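Local coordinates for glutathione reductase (Bartonella henselae, PDB 3O0H), which probably catalyses the NADPH-dependent reduction of glutathione disulfide to glutathione, using a bound FAD and a redox-active disulfide, at residues B[74-78]-B[100-106]; B[138-142]-B[319-323]; B[370-374]-B[430-436]. All blocks are in the same frame, centred on the assembly; numbering follows the deposited sequence. Where two conformers were deposited one is given.

Contact 1. Residues B[74-78]-B[100-106]; sequences LYFYA and FNWEKLV
Tyr75 and Ala78, one turn apart on helix 69-88, meet Trp102, Leu105 and Val106 on the first turn of helix 102-126, an antiparallel helix pair in the FAD-binding part of the glutathione reductase fold. The segment axes run 11.5 Å apart at 146°, a wide spacing that large side chains fill. Tyr75 does most of the touching. Its CG lies anti to the carbonyl carbon, which carries the ring out to the other helix. There Leu105 CD2 sits over the middle of one ring face, 3.9 Å from the Tyr75 ring centroid and 11° off the normal, a CH-pi contact. Trp102 comes to the same ring obliquely, its six-membered ring turned 79° against it, with Trp102 CH2 3.5 Å from Tyr75 CE2. The phenol OH passes beside Val106 CG2 and is hydrogen-bonded to Phe185 O, while Trp102 NE1 bonds to Leu187 O; both buried polar ends are thus satisfied by backbone carbonyls of residues 185-187. Further along, Ala78 CB meets Leu105 CD2 at 3.6 Å, with CD1 a little farther off, and, more loosely, the ring of Phe100, which also packs on the second subunit. Before the helix, Asn101 is the N-cap: its OD1 accepts from Lys104 N at 3.0 Å, the donor standing above the carbonyl plane.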
loop_
_atom_site.group_PDB
_atom_site.type_symbol
_atom_site.label_atom_id
_atom_site.label_comp_id
_atom_site.label_asym_id
_atom_site.label_seq_id
_atom_site.Cartn_x
_atom_site.Cartn_y
_atom_site.Cartn_z
ATOM N N LEU B 74 -8.733 5.882 13.579
ATOM C CA LEU B 74 -10.032 5.214 13.649
ATOM C C LEU B 74 -11.124 6.111 13.086
ATOM O O LEU B 74 -12.016 5.616 12.364
ATOM C CB LEU B 74 -10.366 4.787 15.071
ATOM C CG LEU B 74 -9.470 3.707 15.663
ATOM C CD1 LEU B 74 -9.806 3.444 17.151
ATOM C CD2 LEU B 74 -9.546 2.382 14.854
ATOM N N TYR B 75 -11.076 7.398 13.402
ATOM C CA TYR B 75 -12.106 8.331 12.980
ATOM C C TYR B 75 -11.949 8.564 11.502
ATOM O O TYR B 75 -12.940 8.756 10.805
ATOM C CB TYR B 75 -12.059 9.670 13.773
ATOM C CG TYR B 75 -12.677 9.538 15.174
ATOM C CD1 TYR B 75 -12.615 8.329 15.875
ATOM C CD2 TYR B 75 -13.286 10.616 15.793
ATOM C CE1 TYR B 75 -13.194 8.205 17.187
ATOM C CE2 TYR B 75 -13.853 10.508 17.074
ATOM C CZ TYR B 75 -13.791 9.303 17.769
ATOM O OH TYR B 75 -14.339 9.220 19.041
ATOM N N PHE B 76 -10.693 8.600 11.048
ATOM C CA PHE B 76 -10.338 8.645 9.623
ATOM C C PHE B 76 -11.032 7.491 8.892
ATOM O O PHE B 76 -11.777 7.706 7.940
ATOM C CB PHE B 76 -8.819 8.443 9.471
ATOM C CG PHE B 76 -8.379 8.152 8.054
ATOM C CD1 PHE B 76 -8.282 9.168 7.122
ATOM C CD2 PHE B 76 -8.007 6.881 7.682
ATOM C CE1 PHE B 76 -7.833 8.903 5.803
ATOM C CE2 PHE B 76 -7.574 6.605 6.372
ATOM C CZ PHE B 76 -7.488 7.618 5.436
ATOM N N TYR B 77 -10.846 6.271 9.370
ATOM C CA TYR B 77 -11.540 5.122 8.738
ATOM C C TYR B 77 -13.075 5.281 8.771
ATOM O O TYR B 77 -13.780 5.072 7.761
ATOM C CB TYR B 77 -11.160 3.804 9.409
ATOM C CG TYR B 77 -9.745 3.306 9.188
ATOM C CD1 TYR B 77 -9.180 3.245 7.910
ATOM C CD2 TYR B 77 -9.012 2.786 10.267
ATOM C CE1 TYR B 77 -7.870 2.721 7.718
ATOM C CE2 TYR B 77 -7.719 2.291 10.086
ATOM C CZ TYR B 77 -7.162 2.248 8.833
ATOM O OH TYR B 77 -5.878 1.732 8.726
ATOM N N ALA B 78 -13.606 5.661 9.918
ATOM C CA ALA B 78 -15.025 5.835 10.024
ATOM C C ALA B 78 -15.534 6.813 8.952
ATOM O O ALA B 78 -16.553 6.566 8.322
ATOM C CB ALA B 78 -15.424 6.326 11.435
ATOM N N PHE B 100 -24.957 7.385 9.821
ATOM C CA PHE B 100 -23.847 7.246 10.770
ATOM C C PHE B 100 -24.316 7.630 12.169
ATOM O O PHE B 100 -25.136 8.533 12.340
ATOM C CB PHE B 100 -22.712 8.177 10.324
ATOM C CG PHE B 100 -21.583 8.285 11.317
ATOM C CD1 PHE B 100 -20.709 7.249 11.508
ATOM C CD2 PHE B 100 -21.445 9.418 12.078
ATOM C CE1 PHE B 100 -19.676 7.353 12.473
ATOM C CE2 PHE B 100 -20.438 9.539 12.985
ATOM C CZ PHE B 100 -19.561 8.520 13.205
ATOM N N ASN B 101 -23.760 6.941 13.158
ATOM C CA ASN B 101 -24.098 7.116 14.571
ATOM C C ASN B 101 -22.797 7.371 15.324
ATOM O O ASN B 101 -21.988 6.459 15.543
ATOM C CB ASN B 101 -24.801 5.839 15.062
ATOM C CG ASN B 101 -25.265 5.906 16.515
ATOM O OD1 ASN B 101 -24.534 6.303 17.395
ATOM N ND2 ASN B 101 -26.468 5.422 16.769
ATOM N N TRP B 102 -22.583 8.643 15.663
ATOM C CA TRP B 102 -21.379 9.103 16.339
ATOM C C TRP B 102 -21.162 8.423 17.691
ATOM O O TRP B 102 -20.039 8.046 18.008
ATOM C CB TRP B 102 -21.482 10.631 16.516
ATOM C CG TRP B 102 -20.426 11.287 17.322
ATOM C CD1 TRP B 102 -20.508 11.658 18.637
ATOM C CD2 TRP B 102 -19.147 11.715 16.855
ATOM N NE1 TRP B 102 -19.343 12.267 19.017
ATOM C CE2 TRP B 102 -18.489 12.317 17.939
ATOM C CE3 TRP B 102 -18.480 11.618 15.624
ATOM C CZ2 TRP B 102 -17.205 12.835 17.828
ATOM C CZ3 TRP B 102 -17.188 12.135 15.515
ATOM C CH2 TRP B 102 -16.575 12.731 16.616
ATOM N N GLU B 103 -22.222 8.310 18.488
ATOM C CA GLU B 103 -22.120 7.682 19.820
ATOM C C GLU B 103 -21.523 6.254 19.754
ATOM O O GLU B 103 -20.708 5.867 20.595
ATOM C CB GLU B 103 -23.492 7.680 20.548
ATOM N N LYS B 104 -21.918 5.496 18.736
ATOM C CA LYS B 104 -21.368 4.177 18.506
ATOM C C LYS B 104 -19.873 4.223 18.195
ATOM O O LYS B 104 -19.124 3.373 18.689
ATOM C CB LYS B 104 -22.147 3.454 17.399
ATOM C CG LYS B 104 -21.649 2.064 17.080
ATOM C CD LYS B 104 -22.660 1.173 16.285
ATOM C CE LYS B 104 -21.998 -0.202 15.968
ATOM N NZ LYS B 104 -22.890 -1.130 15.218
ATOM N N LEU B 105 -19.444 5.179 17.352
ATOM C CA LEU B 105 -18.030 5.326 17.038
ATOM C C LEU B 105 -17.231 5.677 18.307
ATOM O O LEU B 105 -16.146 5.078 18.565
ATOM C CB LEU B 105 -17.790 6.384 15.953
ATOM C CG LEU B 105 -16.308 6.701 15.671
ATOM C CD1 LEU B 105 -15.498 5.458 15.293
ATOM C CD2 LEU B 105 -16.226 7.828 14.595
ATOM N N VAL B 106 -17.758 6.634 19.077
ATOM C CA VAL B 106 -17.119 7.045 20.332
ATOM C C VAL B 106 -16.983 5.834 21.273
ATOM O O VAL B 106 -15.888 5.610 21.839
ATOM C CB VAL B 106 -17.797 8.236 21.062
ATOM C CG1 VAL B 106 -17.100 8.513 22.432
ATOM C CG2 VAL B 106 -17.783 9.562 20.189
#

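Contact 2. Residues B[138-142]-B[319-323]; sequences FVDEH and SHIWA
His320 NE2 donates to Glu141 O across 2.7 Å, a nearly straight bond (N-H...O 167°) that ties the imidazole to the backbone of the 138-142 turn. The oxygen lies in the plane of the His320 ring, but seen from the carbonyl the nitrogen stands well above the peptide plane. This bond fixes the rotation of the ring, with NE2 as the donor. His320 reaches the turn with CG between its backbone N and carbonyl carbon (chi1 68°), and its ring is enclosed on both faces. CG1 of the next residue, Ile321, covers one; on the other lies His142, in an offset stack with planes at 10° and centroids 3.8 Å apart. The overlap is partial, with His142 CE1 coming 3.2 Å from His320 CD2. His142 is itself held by ND1 to Ala155 O, and Phe25 also stacks with its ring. Next to the histidines the contact turns apolar: Ile321 CD1 reaches 4.1 Å from Phe138 CE2 and lies 3.8 Å from Glu141 O, beside the polar bond. Phe138 further packs against Ile158 and helix 295-298. Within the turn, Asp140 OD1 accepts from His142 N at 3.0 Å, shaping the backbone that presents Glu141 O. Strand 321-323 is the outermost strand, on that side, of the parallel sheet that carries the FAD site, and the contact joins its entry to the link between strands 136-138 and 143-146: an Asx turn held against the edge of a Rossmann-type sheet.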
loop_
_atom_site.group_PDB
_atom_site.type_symbol
_atom_site.label_atom_id
_atom_site.label_comp_id
_atom_site.label_asym_id
_atom_site.label_seq_id
_atom_site.Cartn_x
_atom_site.Cartn_y
_atom_site.Cartn_z
ATOM N N PHE B 138 10.312 17.582 39.590
ATOM C CA PHE B 138 11.614 17.551 40.283
ATOM C C PHE B 138 11.570 18.383 41.548
ATOM O O PHE B 138 11.015 19.487 41.572
ATOM C CB PHE B 138 12.752 18.095 39.408
ATOM C CG PHE B 138 13.115 17.218 38.227
ATOM C CD1 PHE B 138 12.458 17.343 37.025
ATOM C CD2 PHE B 138 14.161 16.316 38.314
ATOM C CE1 PHE B 138 12.813 16.545 35.932
ATOM C CE2 PHE B 138 14.536 15.539 37.246
ATOM C CZ PHE B 138 13.870 15.656 36.053
ATOM N N VAL B 139 12.191 17.841 42.595
ATOM C CA VAL B 139 12.495 18.558 43.816
ATOM C C VAL B 139 13.974 19.018 43.800
ATOM O O VAL B 139 14.297 20.096 44.249
ATOM C CB VAL B 139 12.316 17.618 45.038
ATOM C CG1 VAL B 139 12.905 18.250 46.303
ATOM C CG2 VAL B 139 10.857 17.296 45.220
ATOM N N ASP B 140 14.835 18.137 43.326
ATOM C CA ASP B 140 16.256 18.374 43.095
ATOM C C ASP B 140 16.769 17.390 42.010
ATOM O O ASP B 140 15.985 16.753 41.342
ATOM C CB ASP B 140 17.074 18.293 44.392
ATOM C CG ASP B 140 17.182 16.900 44.968
ATOM O OD1 ASP B 140 16.893 15.900 44.281
ATOM O OD2 ASP B 140 17.559 16.818 46.175
ATOM N N GLU B 141 18.082 17.356 41.809
ATOM C CA GLU B 141 18.669 16.545 40.762
ATOM C C GLU B 141 18.345 15.033 40.789
ATOM O O GLU B 141 18.348 14.401 39.720
ATOM C CB GLU B 141 20.170 16.778 40.752
ATOM C CG GLU B 141 20.543 18.200 40.460
ATOM C CD GLU B 141 20.735 19.139 41.671
ATOM O OE1 GLU B 141 20.195 18.924 42.803
ATOM O OE2 GLU B 141 21.448 20.132 41.434
ATOM N N HIS B 142 18.058 14.469 41.957
ATOM C CA HIS B 142 17.779 13.038 42.110
ATOM C C HIS B 142 16.426 12.707 42.737
ATOM O O HIS B 142 16.122 11.529 42.982
ATOM C CB HIS B 142 18.867 12.427 42.983
ATOM C CG HIS B 142 20.132 12.177 42.246
ATOM N ND1 HIS B 142 20.259 11.156 41.324
ATOM C CD2 HIS B 142 21.329 12.810 42.288
ATOM C CE1 HIS B 142 21.477 11.184 40.820
ATOM N NE2 HIS B 142 22.153 12.160 41.404
ATOM N N SER B 319 24.384 14.858 33.891
ATOM C CA SER B 319 24.872 13.598 33.332
ATOM C C SER B 319 23.990 12.358 33.642
ATOM O O SER B 319 24.072 11.401 32.927
ATOM C CB SER B 319 26.345 13.362 33.733
ATOM O OG SER B 319 26.451 13.092 35.145
ATOM N N HIS B 320 23.168 12.402 34.683
ATOM C CA HIS B 320 22.212 11.301 35.032
ATOM C C HIS B 320 20.754 11.596 34.646
ATOM O O HIS B 320 19.830 10.855 35.028
ATOM C CB HIS B 320 22.292 10.986 36.534
ATOM C CG HIS B 320 21.776 12.085 37.395
ATOM N ND1 HIS B 320 22.559 13.166 37.751
ATOM C CD2 HIS B 320 20.547 12.296 37.938
ATOM C CE1 HIS B 320 21.829 13.991 38.489
ATOM N NE2 HIS B 320 20.606 13.495 38.601
ATOM N N ILE B 321 20.545 12.664 33.868
ATOM C CA ILE B 321 19.217 13.026 33.385
ATOM C C ILE B 321 19.206 13.002 31.844
ATOM O O ILE B 321 20.066 13.633 31.187
ATOM C CB ILE B 321 18.738 14.380 33.940
ATOM C CG1 ILE B 321 18.834 14.401 35.468
ATOM C CG2 ILE B 321 17.273 14.660 33.538
ATOM C CD1 ILE B 321 18.467 15.772 36.136
ATOM N N TRP B 322 18.264 12.229 31.289
ATOM C CA TRP B 322 18.135 12.049 29.841
ATOM C C TRP B 322 16.746 12.500 29.470
ATOM O O TRP B 322 15.939 12.747 30.356
ATOM C CB TRP B 322 18.330 10.575 29.459
ATOM C CG TRP B 322 19.778 10.018 29.470
ATOM C CD1 TRP B 322 20.590 9.821 28.370
ATOM C CD2 TRP B 322 20.500 9.515 30.585
ATOM N NE1 TRP B 322 21.761 9.266 28.743
ATOM C CE2 TRP B 322 21.753 9.062 30.099
ATOM C CE3 TRP B 322 20.218 9.395 31.942
ATOM C CZ2 TRP B 322 22.725 8.508 30.920
ATOM C CZ3 TRP B 322 21.176 8.845 32.765
ATOM C CH2 TRP B 322 22.433 8.410 32.259
ATOM N N ALA B 323 16.457 12.633 28.170
ATOM C CA ALA B 323 15.095 13.010 27.705
ATOM C C ALA B 323 14.899 12.422 26.313
ATOM O O ALA B 323 15.872 12.315 25.550
ATOM C CB ALA B 323 14.894 14.547 27.661
#

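Contact 3. Residues B[370-374]-B[430-436]; sequences EIGTV and ENAGEIA
In the dimerisation domain, the start of helix 432-444 lies against strand 371-375 of the antiparallel sheet, running nearly along it: the axes of the two segments are 6.1 Å apart at 21°. Such close approach rests on small residues. Gly372 and Gly433 bring their CA atoms to 4.3 Å, and the methyl groups of Ala432 and Ala436, one turn apart, point at the strand. Ala432 CB lies 3.4 Å from Glu370 O and also touches Gly372 N. Ala436 CB rests 3.5 Å from Gly372 CA, where the absence of a side chain leaves the backbone itself as the packing surface. Val374 adds a looser contact, its CG1 beside Ala436 O.

The polar tie is at the strand's entry. Glu370 has CG anti to its carbonyl carbon (chi1 -60°) and an extended chain beyond, which brings the carboxylate over the helix start. Asn431 N donates to Glu370 OE2 at 3.0 Å (162°), meeting the oxygen from above the carboxylate plane. A carboxylate beside the first amides of a helix may gain stability from the helix dipole. Glu430, whose CB points away from the strand, makes a salt bridge through OE1 to Arg399 of the same chain, and Glu434 and Ile435 face the second subunit. The contact is thus a close alpha/beta packing at the N-terminus of an interface helix, as expected for the alpha/beta interface domain of the glutathione reductase family.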
loop_
_atom_site.group_PDB
_atom_site.type_symbol
_atom_site.label_atom_id
_atom_site.label_comp_id
_atom_site.label_asym_id
_atom_site.label_seq_id
_atom_site.Cartn_x
_atom_site.Cartn_y
_atom_site.Cartn_z
ATOM N N GLU B 370 -5.226 11.270 1.140
ATOM C CA GLU B 370 -4.103 10.975 1.982
ATOM C C GLU B 370 -2.804 11.420 1.324
ATOM O O GLU B 370 -2.684 11.482 0.088
ATOM C CB GLU B 370 -4.012 9.456 2.242
ATOM C CG GLU B 370 -5.196 8.828 2.912
ATOM C CD GLU B 370 -5.195 7.311 2.708
ATOM O OE1 GLU B 370 -4.431 6.641 3.451
ATOM O OE2 GLU B 370 -5.934 6.838 1.797
ATOM N N ILE B 371 -1.835 11.731 2.180
ATOM C CA ILE B 371 -0.522 12.178 1.764
ATOM C C ILE B 371 0.565 11.292 2.416
ATOM O O ILE B 371 0.446 10.903 3.594
ATOM C CB ILE B 371 -0.295 13.642 2.199
ATOM C CG1 ILE B 371 -1.038 14.589 1.271
ATOM C CG2 ILE B 371 1.208 14.030 2.194
ATOM C CD1 ILE B 371 -1.122 16.062 1.848
ATOM N N GLY B 372 1.591 11.002 1.633
ATOM C CA GLY B 372 2.844 10.433 2.099
ATOM C C GLY B 372 4.011 11.180 1.485
ATOM O O GLY B 372 3.997 11.575 0.289
ATOM N N THR B 373 5.063 11.383 2.282
ATOM C CA THR B 373 6.201 12.169 1.814
ATOM C C THR B 373 7.497 11.759 2.545
ATOM O O THR B 373 7.477 11.438 3.733
ATOM C CB THR B 373 5.932 13.680 1.990
ATOM O OG1 THR B 373 6.992 14.461 1.383
ATOM C CG2 THR B 373 5.744 14.036 3.479
ATOM N N VAL B 374 8.572 11.721 1.803
ATOM C CA VAL B 374 9.911 11.427 2.347
ATOM C C VAL B 374 10.933 12.215 1.581
ATOM O O VAL B 374 10.842 12.361 0.375
ATOM C CB VAL B 374 10.214 9.873 2.315
ATOM C CG1 VAL B 374 10.034 9.281 0.955
ATOM C CG2 VAL B 374 11.584 9.533 2.875
ATOM N N GLU B 430 -4.935 7.315 -2.526
ATOM C CA GLU B 430 -5.292 6.168 -1.690
ATOM C C GLU B 430 -4.034 5.440 -1.120
ATOM O O GLU B 430 -3.111 5.082 -1.870
ATOM C CB GLU B 430 -6.207 5.243 -2.531
ATOM C CG GLU B 430 -6.404 3.854 -1.991
ATOM C CD GLU B 430 -7.490 3.116 -2.734
ATOM O OE1 GLU B 430 -8.405 3.804 -3.275
ATOM O OE2 GLU B 430 -7.404 1.859 -2.789
ATOM N N ASN B 431 -3.995 5.273 0.210
ATOM C CA ASN B 431 -2.899 4.605 0.909
ATOM C C ASN B 431 -1.539 5.264 0.712
ATOM O O ASN B 431 -0.514 4.627 0.888
ATOM C CB ASN B 431 -2.853 3.111 0.516
ATOM C CG ASN B 431 -4.112 2.392 0.906
ATOM O OD1 ASN B 431 -4.667 1.655 0.121
ATOM N ND2 ASN B 431 -4.581 2.621 2.124
ATOM N N ALA B 432 -1.539 6.573 0.465
ATOM C CA ALA B 432 -0.316 7.321 0.211
ATOM C C ALA B 432 0.715 7.131 1.353
ATOM O O ALA B 432 1.890 7.040 1.093
ATOM C CB ALA B 432 -0.631 8.815 0.009
ATOM N N GLY B 433 0.256 7.055 2.596
ATOM C CA GLY B 433 1.149 6.774 3.716
ATOM C C GLY B 433 1.860 5.430 3.647
ATOM O O GLY B 433 3.073 5.347 3.940
ATOM N N GLU B 434 1.103 4.369 3.364
ATOM C CA GLU B 434 1.680 3.033 3.148
ATOM C C GLU B 434 2.720 3.085 2.033
ATOM O O GLU B 434 3.862 2.596 2.170
ATOM C CB GLU B 434 0.609 2.011 2.771
ATOM C CG GLU B 434 -0.497 1.787 3.746
ATOM C CD GLU B 434 -0.024 1.093 5.016
ATOM O OE1 GLU B 434 1.116 0.577 5.002
ATOM O OE2 GLU B 434 -0.812 1.069 5.998
ATOM N N ILE B 435 2.349 3.705 0.925
ATOM C CA ILE B 435 3.244 3.757 -0.223
ATOM C C ILE B 435 4.522 4.499 0.087
ATOM O O ILE B 435 5.610 4.044 -0.259
ATOM C CB ILE B 435 2.554 4.387 -1.444
ATOM C CG1 ILE B 435 1.430 3.469 -1.922
ATOM C CG2 ILE B 435 3.582 4.711 -2.533
ATOM C CD1 ILE B 435 0.447 4.145 -2.931
ATOM N N ALA B 436 4.400 5.643 0.740
ATOM C CA ALA B 436 5.570 6.430 1.089
ATOM C C ALA B 436 6.484 5.703 2.090
ATOM O O ALA B 436 7.740 5.731 1.946
ATOM C CB ALA B 436 5.134 7.816 1.616
#

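How the contacts relate
Contacts 1 and 3 touch although one lies in the FAD-binding part and the other in the dimerisation domain: Phe76 CZ lies 3.6 Å from Glu370 CD, so the helix 69-88 of contact 1 packs on the carboxylate that holds the helix start in contact 3. Their centres are about 23 Å apart, and both reach the second subunit. Contact 2 stands apart, its nearest atoms about 28 Å from contact 1 and about 23 Å from contact 3, and no other chain of the assembly touches its segments. The side chains of Tyr75 and Phe138 come to about 10 and 8 Å from a bound FAD, and Gly433 to about 10 Å. Helix 69-88 begins at Cys69 of the Cys64-Cys69 disulfide, probably the redox-active pair.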